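Local structure of sulfate transporter/antisigma-factor antagonist STAS (3T6O) at residues 16-21 against 40-45; 30-35 against 66-71; 84-89 against 95-100. The protein probably acts as an anti-sigma factor antagonist, a STAS-domain protein of the kind that regulates transcription by binding an anti-sigma factor. All coordinates share one frame; numbering follows the deposited sequence. Where two conformers were deposited one is given.

Contact 1: 16-21 against 40-45; sequences TVISFP and LAAMQG
Apolar packing between Ile18 and the residues that follow helix 29-41 is one half of this contact. CD1 of Ile18 meets the CB of Ala42 at 4.0 Å and, a little farther off, the CE methyl of the selenomethionine Met43 at 4.2 Å. The CB of Met43 is directed away from the strand, but the side chain folds back through two turns (chi1 -67°, chi2 -59°), and this return brings CE to Ile18. Thr16, two residues earlier on the same strand face, lays its CG2 against Ala42, 4.1 Å from CB and 3.8 Å from O.

In the STAS domain, helices pack on a mixed beta sheet, and here the residues just after helix 29-41 lie against strand 15-19, which pairs with strands 8-12 and 50-54. Met43 also reaches Val51 of the latter strand and Ile76 of helix 63-76.

The polar half runs through water. No direct hydrogen bond crosses between the segments; instead one water is hydrogen-bonded to Thr16 OG1 at 2.8 Å and donates to the backbone carbonyl of Ala42, its oxygen 2.9 Å from Ala42 O.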
loop_
_atom_site.group_PDB
_atom_site.type_symbol
_atom_site.label_atom_id
_atom_site.label_comp_id
_atom_site.label_asym_id
_atom_site.label_seq_id
_atom_site.Cartn_x
_atom_site.Cartn_y
_atom_site.Cartn_z
ATOM N N THR A 16 -15.541 6.592 20.831
ATOM C CA THR A 16 -15.492 7.665 19.877
ATOM C C THR A 16 -16.294 7.179 18.699
ATOM O O THR A 16 -15.925 6.165 18.065
ATOM C CB THR A 16 -14.041 7.957 19.422
ATOM O OG1 THR A 16 -13.252 8.420 20.529
ATOM C CG2 THR A 16 -14.023 9.014 18.303
ATOM N N VAL A 17 -17.359 7.880 18.384
ATOM C CA VAL A 17 -18.278 7.422 17.380
ATOM C C VAL A 17 -18.057 8.293 16.174
ATOM O O VAL A 17 -18.093 9.503 16.281
ATOM C CB VAL A 17 -19.772 7.529 17.839
ATOM C CG1 VAL A 17 -20.710 7.079 16.717
ATOM C CG2 VAL A 17 -20.059 6.678 19.122
ATOM N N ILE A 18 -17.797 7.679 15.025
ATOM C CA ILE A 18 -17.679 8.396 13.749
ATOM C C ILE A 18 -18.949 8.185 12.912
ATOM O O ILE A 18 -19.344 7.030 12.656
ATOM C CB ILE A 18 -16.510 7.831 12.919
ATOM C CG1 ILE A 18 -15.227 7.782 13.749
ATOM C CG2 ILE A 18 -16.419 8.508 11.504
ATOM C CD1 ILE A 18 -14.679 9.051 14.214
ATOM N N SER A 19 -19.599 9.271 12.516
ATOM C CA SER A 19 -20.823 9.189 11.728
ATOM C C SER A 19 -20.700 10.065 10.484
ATOM O O SER A 19 -19.881 11.013 10.445
ATOM C CB SER A 19 -22.026 9.710 12.551
ATOM O OG SER A 19 -22.012 9.270 13.907
ATOM N N PHE A 20 -21.577 9.798 9.524
ATOM C CA PHE A 20 -21.546 10.447 8.225
ATOM C C PHE A 20 -22.791 11.266 7.909
ATOM O O PHE A 20 -23.877 10.751 7.957
ATOM C CB PHE A 20 -21.363 9.367 7.160
ATOM C CG PHE A 20 -20.094 8.617 7.337
ATOM C CD1 PHE A 20 -19.996 7.643 8.298
ATOM C CD2 PHE A 20 -18.981 8.955 6.608
ATOM C CE1 PHE A 20 -18.813 7.012 8.528
ATOM C CE2 PHE A 20 -17.784 8.322 6.831
ATOM C CZ PHE A 20 -17.693 7.348 7.782
ATOM N N PRO A 21 -22.628 12.526 7.529
ATOM C CA PRO A 21 -23.741 13.329 6.982
ATOM C C PRO A 21 -24.288 12.789 5.690
ATOM O O PRO A 21 -23.550 12.180 4.936
ATOM C CB PRO A 21 -23.110 14.698 6.697
ATOM C CG PRO A 21 -21.914 14.764 7.568
ATOM C CD PRO A 21 -21.491 13.356 7.956
ATOM N N LEU A 40 -8.513 10.541 11.300
ATOM C CA LEU A 40 -7.275 10.084 11.916
ATOM C C LEU A 40 -7.005 10.843 13.221
ATOM O O LEU A 40 -6.534 10.259 14.183
ATOM C CB LEU A 40 -6.082 10.169 10.930
ATOM C CG LEU A 40 -6.129 9.221 9.726
ATOM C CD1 LEU A 40 -4.927 9.453 8.856
ATOM C CD2 LEU A 40 -6.162 7.768 10.153
ATOM N N ALA A 41 -7.369 12.113 13.293
ATOM C CA ALA A 41 -7.144 12.859 14.545
ATOM C C ALA A 41 -8.061 12.317 15.662
ATOM O O ALA A 41 -7.677 12.345 16.807
ATOM C CB ALA A 41 -7.326 14.424 14.354
ATOM N N ALA A 42 -9.218 11.757 15.310
ATOM C CA ALA A 42 -10.127 11.145 16.283
ATOM C C ALA A 42 -9.620 9.781 16.816
ATOM O O ALA A 42 -10.260 9.178 17.648
ATOM C CB ALA A 42 -11.524 10.956 15.666
HETATM N N MSE A 43 -8.484 9.286 16.338
HETATM C CA MSE A 43 -8.015 7.984 16.767
HETATM C C MSE A 43 -7.116 8.044 18.002
HETATM O O MSE A 43 -6.410 7.092 18.297
HETATM C CB MSE A 43 -7.231 7.328 15.626
HETATM C CG MSE A 43 -8.059 6.954 14.391
HETATM SE SE MSE A 43 -9.516 5.747 14.657
HETATM C CE MSE A 43 -11.012 7.007 14.583
ATOM N N GLN A 44 -7.042 9.167 18.694
ATOM C CA GLN A 44 -6.170 9.254 19.867
ATOM C C GLN A 44 -7.036 9.085 21.139
ATOM O O GLN A 44 -8.173 8.679 21.051
ATOM C CB GLN A 44 -5.327 10.520 19.761
ATOM C CG GLN A 44 -4.289 10.436 18.508
ATOM C CD GLN A 44 -3.335 9.177 18.569
ATOM O OE1 GLN A 44 -3.212 8.373 17.598
ATOM N NE2 GLN A 44 -2.698 8.991 19.738
ATOM N N GLY A 45 -6.519 9.250 22.324
ATOM C CA GLY A 45 -7.367 8.947 23.486
ATOM C C GLY A 45 -6.666 8.029 24.444
ATOM O O GLY A 45 -5.801 7.263 24.053
HETATM O O HOH W 1 -11.468 10.491 19.931
#

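Contact 2: 30-35 against 66-71; sequences TEVEQI and IELLVR
With CG swung anti to the backbone N (chi1 -175°), Leu68 extends its branched end from helix 63-76 toward helix 29-41, where Val32 and Ile35 receive it. Val32 faces the leucine with its CG1. Ile35 takes a rarer course for a helical residue: CG1 stands between N and the carbonyl carbon (chi1 70°), which sets it against Leu68 CD2 although the CB itself leaves to the side, and the extended second torsion carries CD1 on past that methyl.

CD2 of Leu68 is the shared point of the contact. Val32 CG1 lies 3.8 Å from Leu68 CD2 and 3.9 Å from Leu68 CB, as the two side chains pass alongside each other in opposite directions. Ile35 comes across the leucine at a slant; its CG1 is 3.8 Å from Leu68 CD2, and its CD1 is 4.1 Å from the same methyl. CD2 of Leu68 thus touches two residues about one turn apart, on the same side of helix 29-41.

The example illustrates how neighbouring helices of an alpha/beta STAS domain can pack: between residues 30-35 and 66-71 the contact is made by aliphatic side chains alone, with no hydrogen bond or ion pair. The row continues within helix 29-41, where Leu68 also touches Ala36 and Phe39, while Phe24 packs on Ile35. Around this apolar seam helix 63-76 meets other copies of the protein: His101 of a third subunit packs on Ile66, Glu67 and Val70, and Val99 of a fourth subunit packs on Ile66.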
loop_
_atom_site.group_PDB
_atom_site.type_symbol
_atom_site.label_atom_id
_atom_site.label_comp_id
_atom_site.label_asym_id
_atom_site.label_seq_id
_atom_site.Cartn_x
_atom_site.Cartn_y
_atom_site.Cartn_z
ATOM N N THR A 30 -12.362 10.929 -3.467
ATOM C CA THR A 30 -12.529 12.332 -3.149
ATOM C C THR A 30 -13.081 12.568 -1.767
ATOM O O THR A 30 -12.595 13.451 -1.063
ATOM C CB THR A 30 -13.490 13.022 -4.156
ATOM O OG1 THR A 30 -12.933 12.921 -5.462
ATOM C CG2 THR A 30 -13.661 14.507 -3.829
ATOM N N GLU A 31 -14.119 11.822 -1.399
ATOM C CA GLU A 31 -14.705 11.926 -0.069
ATOM C C GLU A 31 -13.742 11.428 1.002
ATOM O O GLU A 31 -13.658 12.005 2.114
ATOM C CB GLU A 31 -16.019 11.143 0.024
ATOM C CG GLU A 31 -17.172 11.738 -0.824
ATOM C CD GLU A 31 -17.063 11.391 -2.287
ATOM O OE1 GLU A 31 -16.308 10.452 -2.647
ATOM O OE2 GLU A 31 -17.708 12.076 -3.110
ATOM N N VAL A 32 -12.975 10.386 0.674
ATOM C CA VAL A 32 -12.058 9.828 1.653
ATOM C C VAL A 32 -10.981 10.874 1.970
ATOM O O VAL A 32 -10.647 11.052 3.133
ATOM C CB VAL A 32 -11.468 8.474 1.201
ATOM C CG1 VAL A 32 -10.317 8.069 2.097
ATOM C CG2 VAL A 32 -12.555 7.396 1.192
ATOM N N GLU A 33 -10.507 11.615 0.963
ATOM C CA GLU A 33 -9.523 12.697 1.226
ATOM C C GLU A 33 -10.119 13.767 2.085
ATOM O O GLU A 33 -9.410 14.375 2.886
ATOM C CB GLU A 33 -9.001 13.431 -0.011
ATOM C CG GLU A 33 -7.911 14.582 0.346
ATOM C CD GLU A 33 -8.459 16.038 0.582
ATOM O OE1 GLU A 33 -9.589 16.341 0.145
ATOM O OE2 GLU A 33 -7.733 16.896 1.187
ATOM N N GLN A 34 -11.403 14.047 1.906
ATOM C CA GLN A 34 -12.043 15.128 2.665
ATOM C C GLN A 34 -12.090 14.815 4.144
ATOM O O GLN A 34 -11.998 15.706 4.936
ATOM C CB GLN A 34 -13.484 15.385 2.219
ATOM C CG GLN A 34 -13.670 16.136 0.922
ATOM C CD GLN A 34 -15.175 16.260 0.584
ATOM O OE1 GLN A 34 -15.967 16.824 1.366
ATOM N NE2 GLN A 34 -15.572 15.704 -0.547
ATOM N N ILE A 35 -12.250 13.555 4.509
ATOM C CA ILE A 35 -12.546 13.186 5.891
ATOM C C ILE A 35 -11.344 12.610 6.635
ATOM O O ILE A 35 -11.414 12.407 7.847
ATOM C CB ILE A 35 -13.711 12.173 5.972
ATOM C CG1 ILE A 35 -13.304 10.793 5.434
ATOM C CG2 ILE A 35 -14.943 12.714 5.248
ATOM C CD1 ILE A 35 -14.437 9.718 5.512
ATOM N N ILE A 66 -11.971 1.623 2.734
ATOM C CA ILE A 66 -11.507 0.529 3.567
ATOM C C ILE A 66 -10.070 0.791 3.993
ATOM O O ILE A 66 -9.707 0.514 5.128
ATOM C CB ILE A 66 -11.618 -0.847 2.879
ATOM C CG1 ILE A 66 -13.098 -1.213 2.688
ATOM C CG2 ILE A 66 -10.967 -1.934 3.745
ATOM C CD1 ILE A 66 -13.283 -2.610 2.065
ATOM N N GLU A 67 -9.268 1.305 3.068
ATOM C CA GLU A 67 -7.900 1.690 3.350
ATOM C C GLU A 67 -7.818 2.743 4.475
ATOM O O GLU A 67 -7.001 2.610 5.387
ATOM C CB GLU A 67 -7.222 2.261 2.108
ATOM C CG GLU A 67 -6.746 1.234 1.159
ATOM C CD GLU A 67 -6.200 1.844 -0.156
ATOM O OE1 GLU A 67 -6.041 3.115 -0.238
ATOM O OE2 GLU A 67 -5.948 1.028 -1.070
ATOM N N LEU A 68 -8.661 3.762 4.410
ATOM C CA LEU A 68 -8.687 4.743 5.529
ATOM C C LEU A 68 -9.006 4.083 6.855
ATOM O O LEU A 68 -8.355 4.344 7.853
ATOM C CB LEU A 68 -9.707 5.845 5.293
ATOM C CG LEU A 68 -9.741 6.993 6.340
ATOM C CD1 LEU A 68 -8.373 7.680 6.525
ATOM C CD2 LEU A 68 -10.788 7.993 5.904
ATOM N N LEU A 69 -10.037 3.242 6.875
ATOM C CA LEU A 69 -10.450 2.563 8.107
ATOM C C LEU A 69 -9.280 1.750 8.725
ATOM O O LEU A 69 -9.067 1.742 9.963
ATOM C CB LEU A 69 -11.670 1.704 7.851
ATOM C CG LEU A 69 -13.080 2.309 7.585
ATOM C CD1 LEU A 69 -14.155 1.216 7.573
ATOM C CD2 LEU A 69 -13.462 3.350 8.578
ATOM N N VAL A 70 -8.485 1.138 7.849
ATOM C CA VAL A 70 -7.338 0.312 8.252
ATOM C C VAL A 70 -6.287 1.220 8.895
ATOM O O VAL A 70 -5.679 0.854 9.883
ATOM C CB VAL A 70 -6.806 -0.509 7.064
ATOM C CG1 VAL A 70 -5.433 -1.109 7.329
ATOM C CG2 VAL A 70 -7.834 -1.658 6.669
ATOM N N ARG A 71 -6.123 2.426 8.368
ATOM C CA ARG A 71 -5.200 3.389 8.973
ATOM C C ARG A 71 -5.635 3.772 10.363
ATOM O O ARG A 71 -4.796 3.936 11.258
ATOM C CB ARG A 71 -5.026 4.654 8.119
ATOM C CG ARG A 71 -4.421 4.408 6.777
ATOM C CD ARG A 71 -4.437 5.683 5.926
ATOM N NE ARG A 71 -3.518 6.645 6.465
ATOM C CZ ARG A 71 -3.469 7.941 6.157
ATOM N NH1 ARG A 71 -4.334 8.468 5.298
ATOM N NH2 ARG A 71 -2.522 8.706 6.709
#

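Contact 3: 84-89 against 95-100; sequences FALCSV and EVLQVT
Leu97, on helix 91-97, meets Leu86 and Val89 with one methyl group. Before it in the chain, Glu95 and Val96 turn to a neighbouring subunit: Glu95 OE1 is hydrogen-bonded to the hydroxyls of Ser63 and Ser64 of that copy, and Val96 packs on its Val96. Leu97 instead points inward, its CG beside the backbone N (chi1 -75°) and the chain extended beyond it, so that CD1 reaches the end of strand 83-87. There Leu97 CD1 touches Leu86 CD1 at 3.7 Å, the two leucines approaching tip to tip. Val89, just past the strand, comes at the same methyl in the same manner, with its CG1 3.9 Å from Leu97 CD1.

Strand 83-87, helix 91-97 and strand 108-109 form a beta-alpha-beta unit, and this trio of aliphatic side chains packs the helix against the first strand and the loop that follows it, without any hydrogen bond across the segments.

From Leu97 a type I turn leads to Thr100, whose N bonds to Leu97 O at 3.1 Å. Along that turn Gln98 NE2 is hydrogen-bonded to Ser63 OG of the same neighbouring subunit, Val99 packs on Val99 of that subunit, and Thr100 touches Ile66 on helix 63-76 of its own chain.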
loop_
_atom_site.group_PDB
_atom_site.type_symbol
_atom_site.label_atom_id
_atom_site.label_comp_id
_atom_site.label_asym_id
_atom_site.label_seq_id
_atom_site.Cartn_x
_atom_site.Cartn_y
_atom_site.Cartn_z
ATOM N N PHE A 84 -12.195 -1.684 17.583
ATOM C CA PHE A 84 -12.518 -0.921 16.392
ATOM C C PHE A 84 -13.692 -1.669 15.771
ATOM O O PHE A 84 -13.514 -2.810 15.302
ATOM C CB PHE A 84 -11.314 -0.905 15.430
ATOM C CG PHE A 84 -11.493 0.015 14.239
ATOM C CD1 PHE A 84 -12.102 -0.427 13.107
ATOM C CD2 PHE A 84 -10.977 1.298 14.251
ATOM C CE1 PHE A 84 -12.281 0.401 12.002
ATOM C CE2 PHE A 84 -11.142 2.140 13.177
ATOM C CZ PHE A 84 -11.800 1.684 12.035
ATOM N N ALA A 85 -14.878 -1.069 15.823
ATOM C CA ALA A 85 -16.153 -1.732 15.494
ATOM C C ALA A 85 -16.912 -0.957 14.406
ATOM O O ALA A 85 -16.713 0.248 14.171
ATOM C CB ALA A 85 -17.042 -1.885 16.791
ATOM N N LEU A 86 -17.782 -1.662 13.710
ATOM C CA LEU A 86 -18.696 -1.022 12.768
ATOM C C LEU A 86 -20.140 -1.245 13.218
ATOM O O LEU A 86 -20.424 -2.180 13.998
ATOM C CB LEU A 86 -18.514 -1.633 11.403
ATOM C CG LEU A 86 -17.113 -1.794 10.804
ATOM C CD1 LEU A 86 -17.240 -2.407 9.379
ATOM C CD2 LEU A 86 -16.381 -0.497 10.744
ATOM N N CYS A 87 -21.044 -0.384 12.755
ATOM C CA CYS A 87 -22.472 -0.626 12.901
ATOM C C CYS A 87 -23.258 0.003 11.781
ATOM O O CYS A 87 -22.741 0.815 11.043
ATOM C CB CYS A 87 -23.058 -0.166 14.247
ATOM S SG CYS A 87 -23.072 1.628 14.538
ATOM N N SER A 88 -24.498 -0.458 11.639
ATOM C CA SER A 88 -25.455 0.108 10.690
ATOM C C SER A 88 -24.945 0.067 9.256
ATOM O O SER A 88 -25.141 0.999 8.474
ATOM C CB SER A 88 -25.861 1.523 11.123
ATOM O OG SER A 88 -26.577 1.390 12.329
ATOM N N VAL A 89 -24.344 -1.063 8.915
ATOM C CA VAL A 89 -23.717 -1.255 7.588
ATOM C C VAL A 89 -24.816 -1.737 6.673
ATOM O O VAL A 89 -25.495 -2.734 6.977
ATOM C CB VAL A 89 -22.574 -2.265 7.653
ATOM C CG1 VAL A 89 -21.765 -2.337 6.271
ATOM C CG2 VAL A 89 -21.662 -1.916 8.749
ATOM N N GLU A 95 -21.691 -6.614 1.474
ATOM C CA GLU A 95 -21.218 -7.414 0.313
ATOM C C GLU A 95 -19.821 -6.972 -0.103
ATOM O O GLU A 95 -18.984 -7.799 -0.512
ATOM C CB GLU A 95 -22.163 -7.276 -0.885
ATOM C CG GLU A 95 -23.190 -8.437 -1.054
ATOM C CD GLU A 95 -22.871 -9.402 -2.227
ATOM O OE1 GLU A 95 -22.058 -10.347 -2.064
ATOM O OE2 GLU A 95 -23.462 -9.250 -3.323
ATOM N N VAL A 96 -19.560 -5.671 0.040
ATOM C CA VAL A 96 -18.269 -5.138 -0.294
ATOM C C VAL A 96 -17.282 -5.526 0.806
ATOM O O VAL A 96 -16.191 -5.969 0.522
ATOM C CB VAL A 96 -18.312 -3.651 -0.486
ATOM C CG1 VAL A 96 -16.884 -3.102 -0.696
ATOM C CG2 VAL A 96 -19.225 -3.273 -1.638
ATOM N N LEU A 97 -17.672 -5.389 2.064
ATOM C CA LEU A 97 -16.823 -5.868 3.155
ATOM C C LEU A 97 -16.461 -7.340 3.065
ATOM O O LEU A 97 -15.411 -7.751 3.536
ATOM C CB LEU A 97 -17.492 -5.600 4.517
ATOM C CG LEU A 97 -17.430 -4.116 4.930
ATOM C CD1 LEU A 97 -18.224 -3.853 6.133
ATOM C CD2 LEU A 97 -15.994 -3.672 5.144
ATOM N N GLN A 98 -17.355 -8.146 2.530
ATOM C CA GLN A 98 -17.099 -9.569 2.366
ATOM C C GLN A 98 -15.936 -9.861 1.381
ATOM O O GLN A 98 -15.439 -10.972 1.364
ATOM C CB GLN A 98 -18.374 -10.302 1.906
ATOM C CG GLN A 98 -19.401 -10.524 3.021
ATOM C CD GLN A 98 -20.748 -11.017 2.530
ATOM O OE1 GLN A 98 -21.682 -11.183 3.328
ATOM N NE2 GLN A 98 -20.865 -11.266 1.226
ATOM N N VAL A 99 -15.529 -8.871 0.586
ATOM C CA VAL A 99 -14.389 -9.020 -0.363
ATOM C C VAL A 99 -13.078 -8.980 0.413
ATOM O O VAL A 99 -12.107 -9.594 0.025
ATOM C CB VAL A 99 -14.412 -7.892 -1.421
ATOM C CG1 VAL A 99 -13.198 -7.961 -2.366
ATOM C CG2 VAL A 99 -15.694 -7.971 -2.199
ATOM N N THR A 100 -13.066 -8.242 1.526
ATOM C CA THR A 100 -11.849 -8.068 2.313
ATOM C C THR A 100 -11.896 -8.929 3.537
ATOM O O THR A 100 -12.958 -9.301 4.014
ATOM C CB THR A 100 -11.666 -6.628 2.801
ATOM O OG1 THR A 100 -10.323 -6.475 3.311
ATOM C CG2 THR A 100 -12.683 -6.294 3.865
#

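In the fold
Contacts 2 and 3 are buried and purely aliphatic, whereas contact 1 is only partly buried and adds a water bridge to its apolar packing. Helix 29-41 serves both contact 1 and contact 2: the residues just after it meet the sheet, and an earlier part meets helix 63-76. Contacts 1 and 3 reach different strands of one sheet, with centres about 17 Å apart on opposite sides of the chain's centre, yet Met43 meets Phe84 directly. Phe20 on Ile35 joins contacts 1 and 2; Leu69 on Leu86 and Ile66 on Leu97 join contacts 2 and 3. Other subunits border the segments of contacts 2 and 3, but no other chain of the assembly touches those of contact 1.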